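Local coordinates for protein GDP-perosamine synthase (Caulobacter crescentus, PDB 3BN1) that catalyses the pyridoxal-phosphate-dependent transfer of an amino group from L-glutamate to GDP-4-keto-6-deoxy-D-mannose, giving GDP-perosamine for the bacterial O-antigen, at residues A207-P219 with W224-N236. Residues are numbered along the deposited sequence; the frame is centred on the assembly and turned at random.
Sequences AKMRLLRGQGMDP and WFPIVGFNYRMTN. With ACT (acetate ion), chain E.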
ATOM      1  N   ALA A 207      -2.125 -16.623  -9.373  1.00 12.72           N
ATOM      2  CA  ALA A 207      -0.731 -16.871  -8.948  1.00  9.63           C
ATOM      3  C   ALA A 207       0.138 -15.652  -9.268  1.00 14.95           C
ATOM      4  O   ALA A 207       0.951 -15.193  -8.457  1.00 14.30           O
ATOM      5  CB  ALA A 207      -0.185 -18.071  -9.699  1.00  9.82           C
ATOM      6  N   LYS A 208      -0.063 -15.122 -10.465  1.00  5.17           N
ATOM      7  CA  LYS A 208       0.735 -13.980 -10.901  1.00 11.21           C
ATOM      8  C   LYS A 208       0.461 -12.793  -9.961  1.00 17.10           C
ATOM      9  O   LYS A 208       1.346 -12.006  -9.664  1.00 12.99           O
ATOM     10  CB  LYS A 208       0.267 -13.589 -12.301  1.00  6.81           C
ATOM     11  CG  LYS A 208       1.309 -13.603 -13.391  1.00 39.55           C
ATOM     12  CD  LYS A 208       0.694 -14.096 -14.732  1.00 99.89           C
ATOM     13  CE  LYS A 208      -0.851 -14.025 -14.784  1.00 99.89           C
ATOM     14  NZ  LYS A 208      -1.535 -14.538 -16.031  1.00 37.26           N
ATOM     15  N   MET A 209      -0.797 -12.655  -9.548  1.00  8.93           N
ATOM     16  CA  MET A 209      -1.245 -11.617  -8.639  1.00 22.59           C
ATOM     17  C   MET A 209      -0.556 -11.849  -7.299  1.00 18.45           C
ATOM     18  O   MET A 209      -0.050 -10.879  -6.715  1.00 10.62           O
ATOM     19  CB  MET A 209      -2.766 -11.656  -8.492  1.00 17.70           C
ATOM     20  CG  MET A 209      -3.554 -11.026  -9.663  1.00 10.51           C
ATOM     21  SD  MET A 209      -5.320 -11.503  -9.558  1.00 16.22           S
ATOM     22  CE  MET A 209      -6.058 -10.689 -11.030  1.00  5.37           C
ATOM     23  N   ARG A 210      -0.501 -13.099  -6.807  1.00 12.02           N
ATOM     24  CA  ARG A 210       0.197 -13.291  -5.543  1.00 13.54           C
ATOM     25  C   ARG A 210       1.708 -13.027  -5.708  1.00 11.93           C
ATOM     26  O   ARG A 210       2.356 -12.465  -4.807  1.00 12.25           O
ATOM     27  CB  ARG A 210      -0.082 -14.661  -4.908  1.00 18.02           C
ATOM     28  CG  ARG A 210      -1.505 -15.165  -5.118  1.00 18.77           C
ATOM     29  CD  ARG A 210      -1.958 -16.065  -3.949  1.00 20.10           C
ATOM     30  NE  ARG A 210      -3.401 -16.377  -3.925  1.00 24.23           N
ATOM     31  CZ  ARG A 210      -4.279 -15.820  -3.088  1.00 57.57           C
ATOM     32  NH1 ARG A 210      -5.546 -16.181  -3.180  1.00 31.52           N
ATOM     33  NH2 ARG A 210      -3.913 -14.946  -2.135  1.00 14.25           N
ATOM     34  N   LEU A 211       2.244 -13.386  -6.876  1.00 11.06           N
ATOM     35  CA  LEU A 211       3.655 -13.129  -7.175  1.00 15.25           C
ATOM     36  C   LEU A 211       3.993 -11.624  -7.059  1.00 12.18           C
ATOM     37  O   LEU A 211       4.955 -11.217  -6.369  1.00 10.91           O
ATOM     38  CB  LEU A 211       3.988 -13.610  -8.591  1.00  6.79           C
ATOM     39  CG  LEU A 211       5.506 -13.449  -8.867  1.00  8.65           C
ATOM     40  CD1 LEU A 211       6.433 -14.210  -7.931  1.00  6.52           C
ATOM     41  CD2 LEU A 211       5.716 -13.897 -10.298  1.00 14.41           C
ATOM     42  N   LEU A 212       3.213 -10.809  -7.760  1.00  8.68           N
ATOM     43  CA  LEU A 212       3.424  -9.328  -7.742  1.00  2.35           C
ATOM     44  C   LEU A 212       3.145  -8.676  -6.408  1.00  8.14           C
ATOM     45  O   LEU A 212       3.837  -7.759  -5.991  1.00  7.30           O
ATOM     46  CB  LEU A 212       2.505  -8.665  -8.758  1.00  3.05           C
ATOM     47  CG  LEU A 212       2.847  -8.982 -10.225  1.00 12.23           C
ATOM     48  CD1 LEU A 212       1.614  -8.722 -11.128  1.00 15.67           C
ATOM     49  CD2 LEU A 212       4.068  -8.100 -10.697  1.00  7.97           C
ATOM     50  N   ARG A 213       2.120  -9.159  -5.740  1.00  5.05           N
ATOM     51  CA  ARG A 213       1.729  -8.617  -4.434  1.00  2.14           C
ATOM     52  C   ARG A 213       2.878  -8.710  -3.449  1.00 18.89           C
ATOM     53  O   ARG A 213       3.090  -7.804  -2.647  1.00  8.83           O
ATOM     54  CB  ARG A 213       0.541  -9.405  -3.879  1.00  4.55           C
ATOM     55  CG  ARG A 213       0.064  -8.816  -2.528  1.00 18.51           C
ATOM     56  CD  ARG A 213      -1.081  -9.606  -1.934  1.00 12.45           C
ATOM     57  NE  ARG A 213      -0.675 -10.975  -1.630  1.00 10.95           N
ATOM     58  CZ  ARG A 213      -1.472 -11.905  -1.081  1.00 24.94           C
ATOM     59  NH1 ARG A 213      -2.748 -11.675  -0.700  1.00  7.53           N
ATOM     60  NH2 ARG A 213      -0.976 -13.120  -0.912  1.00 13.98           N
ATOM     61  N   GLY A 214       3.570  -9.845  -3.503  1.00 12.01           N
ATOM     62  CA  GLY A 214       4.665 -10.179  -2.585  1.00  9.35           C
ATOM     63  C   GLY A 214       6.048  -9.824  -3.085  1.00 22.31           C
ATOM     64  O   GLY A 214       6.983 -10.642  -3.005  1.00  7.67           O
ATOM     65  N   GLN A 215       6.163  -8.557  -3.500  1.00  7.29           N
ATOM     66  CA  GLN A 215       7.418  -7.971  -3.963  1.00  9.14           C
ATOM     67  C   GLN A 215       8.022  -8.721  -5.121  1.00 11.19           C
ATOM     68  O   GLN A 215       9.201  -8.559  -5.355  1.00 11.28           O
ATOM     69  CB  GLN A 215       8.442  -7.834  -2.859  1.00  2.31           C
ATOM     70  CG  GLN A 215       7.971  -6.923  -1.698  1.00  4.96           C
ATOM     71  CD  GLN A 215       8.333  -5.473  -1.882  1.00  4.73           C
ATOM     72  OE1 GLN A 215       8.408  -5.010  -3.020  1.00 10.20           O
ATOM     73  NE2 GLN A 215       8.728  -4.787  -0.796  1.00  9.41           N
ATOM     74  N   GLY A 216       7.250  -9.507  -5.876  1.00  5.15           N
ATOM     75  CA  GLY A 216       7.857 -10.204  -7.033  1.00  7.87           C
ATOM     76  C   GLY A 216       8.830 -11.362  -6.614  1.00 13.05           C
ATOM     77  O   GLY A 216       9.590 -11.861  -7.447  1.00 14.12           O
ATOM     78  N   MET A 217       8.746 -11.845  -5.361  1.00  7.40           N
ATOM     79  CA  MET A 217       9.629 -12.946  -4.898  1.00  5.24           C
ATOM     80  C   MET A 217       9.071 -14.310  -5.190  1.00 18.80           C
ATOM     81  O   MET A 217       7.900 -14.593  -5.016  1.00 10.78           O
ATOM     82  CB  MET A 217       9.902 -12.852  -3.400  1.00 15.17           C
ATOM     83  CG  MET A 217      10.976 -13.783  -2.913  1.00  6.84           C
ATOM     84  SD  MET A 217      11.361 -13.587  -1.159  1.00 16.10           S
ATOM     85  CE  MET A 217      10.028 -14.507  -0.460  1.00 23.14           C
ATOM     86  N   ASP A 218       9.934 -15.199  -5.607  1.00  7.22           N
ATOM     87  CA  ASP A 218       9.430 -16.496  -5.995  1.00  8.98           C
ATOM     88  C   ASP A 218       8.899 -17.244  -4.794  1.00  8.57           C
ATOM     89  O   ASP A 218       9.640 -17.465  -3.844  1.00 19.07           O
ATOM     90  CB  ASP A 218      10.629 -17.219  -6.656  1.00  5.77           C
ATOM     91  CG  ASP A 218      10.293 -18.583  -7.212  1.00 27.06           C
ATOM     92  OD1 ASP A 218       9.267 -19.162  -6.825  1.00 19.01           O
ATOM     93  OD2 ASP A 218      11.091 -19.072  -8.029  1.00 20.35           O
ATOM     94  N   PRO A 219       7.627 -17.642  -4.773  1.00 18.22           N
ATOM     95  CA  PRO A 219       7.146 -18.342  -3.572  1.00 13.30           C
ATOM     96  C   PRO A 219       7.918 -19.619  -3.354  1.00 27.10           C
ATOM     97  O   PRO A 219       7.771 -20.248  -2.310  1.00 25.89           O
ATOM     98  CB  PRO A 219       5.726 -18.805  -3.921  1.00  8.79           C
ATOM     99  CG  PRO A 219       5.652 -18.715  -5.457  1.00 12.95           C
ATOM    100  CD  PRO A 219       6.632 -17.633  -5.875  1.00 18.23           C
ATOM    101  N   TRP A 224      14.819 -14.775  -4.064  1.00  6.78           N
ATOM    102  CA  TRP A 224      14.909 -14.724  -5.515  1.00 20.94           C
ATOM    103  C   TRP A 224      13.692 -13.992  -6.108  1.00 10.28           C
ATOM    104  O   TRP A 224      12.552 -14.198  -5.713  1.00 13.82           O
ATOM    105  CB  TRP A 224      15.097 -16.099  -6.127  1.00 11.45           C
ATOM    106  CG  TRP A 224      15.619 -15.990  -7.522  1.00 14.30           C
ATOM    107  CD1 TRP A 224      14.876 -16.102  -8.665  1.00 13.21           C
ATOM    108  CD2 TRP A 224      16.968 -15.660  -7.941  1.00 17.16           C
ATOM    109  NE1 TRP A 224      15.700 -15.949  -9.752  1.00 21.65           N
ATOM    110  CE2 TRP A 224      16.983 -15.680  -9.336  1.00 18.35           C
ATOM    111  CE3 TRP A 224      18.153 -15.359  -7.267  1.00 26.95           C
ATOM    112  CZ2 TRP A 224      18.151 -15.429 -10.075  1.00 17.11           C
ATOM    113  CZ3 TRP A 224      19.306 -15.138  -7.994  1.00 12.66           C
ATOM    114  CH2 TRP A 224      19.292 -15.140  -9.381  1.00 17.32           C
ATOM    115  N   PHE A 225      13.995 -13.095  -7.026  1.00 15.01           N
ATOM    116  CA  PHE A 225      13.010 -12.165  -7.581  1.00  8.50           C
ATOM    117  C   PHE A 225      13.070 -12.259  -9.104  1.00 11.86           C
ATOM    118  O   PHE A 225      13.878 -11.642  -9.769  1.00 13.93           O
ATOM    119  CB  PHE A 225      13.378 -10.743  -7.125  1.00  1.50           C
ATOM    120  CG  PHE A 225      13.215 -10.562  -5.638  1.00  4.90           C
ATOM    121  CD1 PHE A 225      11.982 -10.198  -5.094  1.00 13.05           C
ATOM    122  CD2 PHE A 225      14.264 -10.838  -4.775  1.00 10.09           C
ATOM    123  CE1 PHE A 225      11.802 -10.094  -3.722  1.00 20.29           C
ATOM    124  CE2 PHE A 225      14.104 -10.744  -3.411  1.00 13.11           C
ATOM    125  CZ  PHE A 225      12.866 -10.402  -2.869  1.00  9.36           C
ATOM    126  N   PRO A 226      12.164 -13.054  -9.634  1.00 14.56           N
ATOM    127  CA  PRO A 226      12.065 -13.260 -11.066  1.00 12.88           C
ATOM    128  C   PRO A 226      11.456 -12.036 -11.772  1.00 28.60           C
ATOM    129  O   PRO A 226      11.665 -11.850 -12.973  1.00 15.68           O
ATOM    130  CB  PRO A 226      11.107 -14.449 -11.145  1.00 12.40           C
ATOM    131  CG  PRO A 226      10.364 -14.469  -9.734  1.00  5.75           C
ATOM    132  CD  PRO A 226      11.512 -14.114  -8.846  1.00 13.97           C
ATOM    133  N   ILE A 227      10.704 -11.184 -11.080  1.00  9.65           N
ATOM    134  CA  ILE A 227      10.119 -10.049 -11.799  1.00 12.99           C
ATOM    135  C   ILE A 227      10.074  -8.836 -10.878  1.00 12.44           C
ATOM    136  O   ILE A 227      10.343  -8.948  -9.666  1.00 11.81           O
ATOM    137  CB  ILE A 227       8.640 -10.301 -12.094  1.00 13.36           C
ATOM    138  CG1 ILE A 227       7.961 -10.669 -10.787  1.00  4.23           C
ATOM    139  CG2 ILE A 227       8.430 -11.369 -13.115  1.00 45.87           C
ATOM    140  CD1 ILE A 227       6.504 -10.867 -10.963  1.00 26.94           C
ATOM    141  N   VAL A 228       9.655  -7.709 -11.450  1.00  5.97           N
ATOM    142  CA  VAL A 228       9.516  -6.496 -10.646  1.00  9.07           C
ATOM    143  C   VAL A 228       8.119  -6.549 -10.054  1.00 11.82           C
ATOM    144  O   VAL A 228       7.194  -6.717 -10.823  1.00  8.33           O
ATOM    145  CB  VAL A 228       9.577  -5.257 -11.512  1.00  5.91           C
ATOM    146  CG1 VAL A 228       9.116  -4.031 -10.653  1.00  1.00           C
ATOM    147  CG2 VAL A 228      10.949  -5.092 -12.015  1.00  9.25           C
ATOM    148  N   GLY A 229       7.978  -6.528  -8.724  1.00  9.23           N
ATOM    149  CA  GLY A 229       6.677  -6.579  -8.046  1.00  5.40           C
ATOM    150  C   GLY A 229       6.535  -5.354  -7.153  1.00  4.53           C
ATOM    151  O   GLY A 229       7.189  -4.294  -7.365  1.00  7.87           O
ATOM    152  N   PHE A 230       5.569  -5.466  -6.238  1.00  8.48           N
ATOM    153  CA  PHE A 230       5.140  -4.347  -5.382  1.00 11.13           C
ATOM    154  C   PHE A 230       4.976  -4.818  -3.975  1.00 16.40           C
ATOM    155  O   PHE A 230       5.013  -6.033  -3.689  1.00  7.61           O
ATOM    156  CB  PHE A 230       3.760  -3.898  -5.814  1.00  1.12           C
ATOM    157  CG  PHE A 230       3.648  -3.677  -7.293  1.00  8.11           C
ATOM    158  CD1 PHE A 230       4.224  -2.557  -7.857  1.00  7.35           C
ATOM    159  CD2 PHE A 230       2.962  -4.592  -8.131  1.00 14.42           C
ATOM    160  CE1 PHE A 230       4.154  -2.321  -9.205  1.00  5.59           C
ATOM    161  CE2 PHE A 230       2.912  -4.386  -9.503  1.00 15.56           C
ATOM    162  CZ  PHE A 230       3.528  -3.243 -10.050  1.00 11.95           C
ATOM    163  N   ASN A 231       4.745  -3.853  -3.102  1.00  7.21           N
ATOM    164  CA  ASN A 231       4.444  -4.227  -1.716  1.00  6.98           C
ATOM    165  C   ASN A 231       2.975  -3.840  -1.512  1.00  3.05           C
ATOM    166  O   ASN A 231       2.642  -2.720  -1.098  1.00 13.30           O
ATOM    167  CB  ASN A 231       5.347  -3.660  -0.587  1.00  6.69           C
ATOM    168  CG  ASN A 231       4.895  -4.152   0.781  1.00 12.12           C
ATOM    169  OD1 ASN A 231       3.838  -4.832   0.888  1.00 13.80           O
ATOM    170  ND2 ASN A 231       5.616  -3.753   1.850  1.00  4.67           N
ATOM    171  N   TYR A 232       2.113  -4.794  -1.854  1.00 12.42           N
ATOM    172  CA  TYR A 232       0.703  -4.506  -1.762  1.00 12.65           C
ATOM    173  C   TYR A 232       0.005  -5.489  -0.836  1.00 13.37           C
ATOM    174  O   TYR A 232      -1.156  -5.738  -1.000  1.00 13.24           O
ATOM    175  CB  TYR A 232       0.076  -4.581  -3.155  1.00  3.57           C
ATOM    176  CG  TYR A 232       0.405  -3.426  -4.117  1.00  3.55           C
ATOM    177  CD1 TYR A 232       1.022  -2.251  -3.674  1.00 10.03           C
ATOM    178  CD2 TYR A 232       0.173  -3.571  -5.488  1.00  6.93           C
ATOM    179  CE1 TYR A 232       1.302  -1.198  -4.567  1.00  8.27           C
ATOM    180  CE2 TYR A 232       0.399  -2.533  -6.375  1.00  9.07           C
ATOM    181  CZ  TYR A 232       0.935  -1.344  -5.900  1.00 12.09           C
ATOM    182  OH  TYR A 232       1.164  -0.371  -6.818  1.00  9.25           O
ATOM    183  N   ARG A 233       0.730  -6.068   0.104  1.00  6.53           N
ATOM    184  CA  ARG A 233       0.148  -7.082   0.977  1.00 20.34           C
ATOM    185  C   ARG A 233      -0.710  -6.490   2.063  1.00 14.03           C
ATOM    186  O   ARG A 233      -0.372  -5.461   2.622  1.00  6.24           O
ATOM    187  CB  ARG A 233       1.260  -7.834   1.712  1.00  5.74           C
ATOM    188  CG  ARG A 233       2.282  -8.393   0.764  1.00 11.66           C
ATOM    189  CD  ARG A 233       3.478  -8.955   1.556  1.00 12.69           C
ATOM    190  NE  ARG A 233       4.360  -7.901   2.101  1.00 21.95           N
ATOM    191  CZ  ARG A 233       5.678  -7.797   1.877  1.00 10.01           C
ATOM    192  NH1 ARG A 233       6.316  -8.717   1.146  1.00 19.58           N
ATOM    193  NH2 ARG A 233       6.403  -6.814   2.457  1.00 14.11           N
ATOM    194  N   MET A 234      -1.731  -7.238   2.472  1.00 10.28           N
ATOM    195  CA  MET A 234      -2.596  -6.842   3.586  1.00  8.38           C
ATOM    196  C   MET A 234      -1.958  -7.334   4.911  1.00  8.94           C
ATOM    197  O   MET A 234      -1.354  -8.422   4.929  1.00 16.39           O
ATOM    198  CB  MET A 234      -3.968  -7.555   3.469  1.00  7.86           C
ATOM    199  CG  MET A 234      -4.938  -7.031   4.519  1.00 11.67           C
ATOM    200  SD  MET A 234      -6.550  -7.758   4.386  1.00 14.81           S
ATOM    201  CE  MET A 234      -7.328  -6.777   3.013  1.00 12.14           C
ATOM    202  N   THR A 235      -2.089  -6.575   6.005  1.00  8.21           N
ATOM    203  CA  THR A 235      -1.630  -7.080   7.285  1.00  8.32           C
ATOM    204  C   THR A 235      -2.634  -8.099   7.894  1.00 26.86           C
ATOM    205  O   THR A 235      -3.840  -8.134   7.545  1.00 11.22           O
ATOM    206  CB  THR A 235      -1.460  -5.986   8.345  1.00  3.69           C
ATOM    207  OG1 THR A 235      -2.722  -5.297   8.629  1.00  7.47           O
ATOM    208  CG2 THR A 235      -0.332  -5.075   7.934  1.00 12.06           C
ATOM    209  N   ASN A 236      -2.132  -8.915   8.822  1.00 15.15           N
ATOM    210  CA  ASN A 236      -2.960  -9.895   9.517  1.00  5.18           C
ATOM    211  C   ASN A 236      -3.967  -9.125  10.359  1.00 14.73           C
ATOM    212  O   ASN A 236      -5.071  -9.619  10.593  1.00 10.88           O
ATOM    213  CB  ASN A 236      -2.087 -10.778  10.434  1.00  8.94           C
ATOM    214  CG  ASN A 236      -2.761 -12.118  10.834  1.00 17.67           C
ATOM    215  OD1 ASN A 236      -3.432 -12.780  10.035  1.00 14.31           O
ATOM    216  ND2 ASN A 236      -2.509 -12.547  12.076  1.00 12.05           N
TER
HETATM  217  C   ACT E 372       9.599  -7.116   2.238  1.00 33.64           C
HETATM  218  O   ACT E 372       8.927  -6.071   1.995  1.00 11.03           O
HETATM  219  OXT ACT E 372       9.188  -8.331   1.795  1.00 15.54           O
HETATM  220  CH3 ACT E 372      10.900  -7.017   2.984  1.00 14.15           C
HETATM  221  O   HOH W   1      10.586  -7.405  -7.563  1.00  6.82           O
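In this DegT/DnrJ/EryC1-family aminotransferase, the C-terminal end of helix 203-213 and the type I' turn Gly214-Met217 pair with the returning loop 224-236, which reaches across the dimer to the active site of the second subunit. The last turn of the helix offers its carbonyls to the loop: Phe230 N bonds Leu212 O at 2.9 Å, and Tyr232 N makes a longer, nearly straight bond (173°) to Arg213 O. Gln215 N answers to Phe230 O, more bent at 134°, which completes a single beta bridge between Gly214 and Asn231. Gly216 and Gly229 pass with their CA atoms 3.9 Å apart, glycine against glycine, so the two backbones come directly together, and one water ties Gln215 O and Ile227 O to Gly229 N. Further along, Asp218 N donates to Trp224 O, and Met217 lays CG over one face of the Phe225 ring, 4.1 Å from its centroid, in a CH-pi contact. Met217 SD, carried out along an extended chain (chi2 176°), adds an oblique Met-aromatic contact. On the helix side, Leu211 CD2 and Ile227 CD1 meet tip to tip. From the bridge itself, Asn231 ND2 bonds the lysine side chain carrying pyridoxal phosphate in the second subunit, while Arg233 NE forms a salt bridge with Glu194 of that subunit. An acetate ion, probably from the crystallisation liquor, lies in plane at the edge of the Arg233 guanidinium, taking NH1 on OXT and NH2 on O, and Gln215 NE2, also bonded to Thr63 of the second subunit, reaches the same acetate O at 3.1 Å.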